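Local coordinates for protein inactive glucansucrase (Lactobacillus reuteri, PDB 5JBD) that is an inactive glucansucrase of glycoside hydrolase family 70, built round a TIM-type barrel and carrying a bound calcium ion, at residues N257-L262 against I748-M753. Sequence-based numbering, arbitrary orientation.
With CA (calcium ion), chain C.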
# COMPACT_ATOMS: atom_id res chain seq x y z
N ASN A 257 4.83 15.83 -12.91
CA ASN A 257 3.91 16.87 -12.43
C ASN A 257 3.57 16.68 -10.95
O ASN A 257 3.64 17.63 -10.16
CB ASN A 257 2.61 16.86 -13.24
CG ASN A 257 1.80 18.12 -13.06
OD1 ASN A 257 2.07 19.14 -13.71
ND2 ASN A 257 0.82 18.08 -12.17
N TRP A 258 3.20 15.46 -10.60
CA TRP A 258 2.79 15.10 -9.23
C TRP A 258 3.94 15.26 -8.23
O TRP A 258 3.76 15.79 -7.13
CB TRP A 258 2.29 13.65 -9.22
CG TRP A 258 1.52 13.22 -8.00
CD1 TRP A 258 0.84 14.01 -7.12
CD2 TRP A 258 1.30 11.87 -7.57
NE1 TRP A 258 0.23 13.24 -6.17
CE2 TRP A 258 0.49 11.92 -6.42
CE3 TRP A 258 1.73 10.63 -8.04
CZ2 TRP A 258 0.10 10.78 -5.73
CZ3 TRP A 258 1.32 9.49 -7.36
CH2 TRP A 258 0.51 9.57 -6.22
N GLU A 259 5.12 14.80 -8.63
CA GLU A 259 6.33 14.95 -7.81
C GLU A 259 6.67 16.42 -7.58
O GLU A 259 6.94 16.82 -6.44
CB GLU A 259 7.50 14.21 -8.46
CG GLU A 259 7.33 12.69 -8.43
CD GLU A 259 8.06 11.96 -9.53
OE1 GLU A 259 9.01 12.54 -10.11
OE2 GLU A 259 7.68 10.80 -9.85
N TYR A 260 6.58 17.22 -8.64
CA TYR A 260 6.84 18.65 -8.55
C TYR A 260 5.86 19.32 -7.57
O TYR A 260 6.25 20.16 -6.75
CB TYR A 260 6.80 19.32 -9.93
CG TYR A 260 7.03 20.82 -9.88
CD1 TYR A 260 8.32 21.34 -9.76
CD2 TYR A 260 5.96 21.71 -9.89
CE1 TYR A 260 8.54 22.71 -9.67
CE2 TYR A 260 6.16 23.08 -9.82
CZ TYR A 260 7.44 23.57 -9.71
OH TYR A 260 7.60 24.94 -9.63
N PHE A 261 4.59 18.91 -7.63
CA PHE A 261 3.54 19.41 -6.73
C PHE A 261 3.86 19.12 -5.27
O PHE A 261 3.85 20.02 -4.42
CB PHE A 261 2.20 18.78 -7.13
CG PHE A 261 1.04 19.10 -6.22
CD1 PHE A 261 0.37 20.31 -6.33
CD2 PHE A 261 0.58 18.16 -5.29
CE1 PHE A 261 -0.72 20.60 -5.51
CE2 PHE A 261 -0.51 18.44 -4.48
CZ PHE A 261 -1.15 19.67 -4.58
N LEU A 262 4.17 17.87 -4.98
CA LEU A 262 4.47 17.46 -3.61
C LEU A 262 5.74 18.13 -3.06
O LEU A 262 5.77 18.53 -1.90
CB LEU A 262 4.56 15.94 -3.51
CG LEU A 262 3.23 15.21 -3.76
CD1 LEU A 262 3.49 13.74 -3.94
CD2 LEU A 262 2.21 15.46 -2.65
N ILE A 748 4.79 8.39 -1.81
CA ILE A 748 4.24 8.64 -3.15
C ILE A 748 3.83 7.29 -3.73
O ILE A 748 4.58 6.32 -3.63
CB ILE A 748 5.19 9.45 -4.08
CG1 ILE A 748 4.47 9.83 -5.39
CG2 ILE A 748 6.51 8.70 -4.37
CD1 ILE A 748 5.26 10.77 -6.27
N VAL A 749 2.63 7.25 -4.33
CA VAL A 749 1.95 5.99 -4.64
C VAL A 749 1.55 5.95 -6.11
O VAL A 749 0.42 6.30 -6.46
CB VAL A 749 0.70 5.81 -3.75
CG1 VAL A 749 0.04 4.45 -3.99
CG2 VAL A 749 1.07 5.98 -2.29
N MET A 750 2.49 5.51 -6.96
CA MET A 750 2.27 5.44 -8.41
C MET A 750 1.64 4.13 -8.90
O MET A 750 1.24 4.06 -10.06
CB MET A 750 3.58 5.69 -9.18
CG MET A 750 4.07 7.13 -9.11
SD MET A 750 5.67 7.45 -9.90
CE MET A 750 6.79 6.97 -8.57
N ASN A 751 1.51 3.12 -8.05
CA ASN A 751 1.12 1.81 -8.56
C ASN A 751 -0.35 1.72 -8.91
O ASN A 751 -0.68 1.17 -9.96
CB ASN A 751 1.46 0.68 -7.62
CG ASN A 751 1.06 -0.68 -8.19
OD1 ASN A 751 1.62 -1.15 -9.20
ND2 ASN A 751 0.06 -1.30 -7.58
N GLN A 752 -1.21 2.18 -8.00
CA GLN A 752 -2.67 2.03 -8.16
C GLN A 752 -3.49 3.19 -7.61
O GLN A 752 -3.03 3.91 -6.73
CB GLN A 752 -3.17 0.74 -7.50
CG GLN A 752 -3.40 0.81 -5.98
CD GLN A 752 -2.11 0.80 -5.16
OE1 GLN A 752 -1.15 0.12 -5.50
NE2 GLN A 752 -2.10 1.55 -4.06
N MET A 753 -4.70 3.31 -8.15
CA MET A 753 -5.77 4.10 -7.54
C MET A 753 -6.94 3.16 -7.27
O MET A 753 -7.09 2.13 -7.93
CB MET A 753 -6.16 5.26 -8.47
CG MET A 753 -5.02 6.23 -8.73
SD MET A 753 -5.50 7.74 -9.61
CE MET A 753 -6.49 8.55 -8.37
CA CA C . 1.81 -1.94 -11.32
O HOH W 1 1.47 0.40 -11.77
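Trp-258 of helix 249-263 lays its six-membered ring against Ile-748, which lies on strand 743-748 of the parallel TIM-type barrel. Ile-748 CG1 sits over one face of the Trp-258 ring, 4.0 Å from its centroid and 20° off the normal, a CH-pi contact. The Trp-258 and Ile-748 side chains point in opposing senses as they pass, and Leu-262 CD1 lies over the same face, near the rim. A chi1 of -165° swings the Trp-258 indole away from its own backbone N and across to Val-749, whose O lies in the ring plane, 3.3 Å from Trp-258 CH2. Met-750 CG also meets the edge, 4.0 Å from Trp-258 CZ3. On the pyrrole side Trp-258 NE1 donates to Arg-712 O, which should restrain the indole's rotation. Beyond the indole, Ile-748 is extended, and its CD1 tip packs at 3.6 Å on Glu-259 CG, the two side chains roughly perpendicular; Glu-259 OE2 comes 3.9 Å from Met-750 SD. Phe-280 and Met-296 also border this buried contact. The loop at Met-750 and Asn-751 thus joins barrel packing to the calcium site, shared with Glu-237, Asp-243 and Asn-287: Asn-751 OD1 binds calcium at 2.3 Å, while Asn-751 ND2 donates to Gln-752 OE1 at 2.8 Å, nearly straight at 170°.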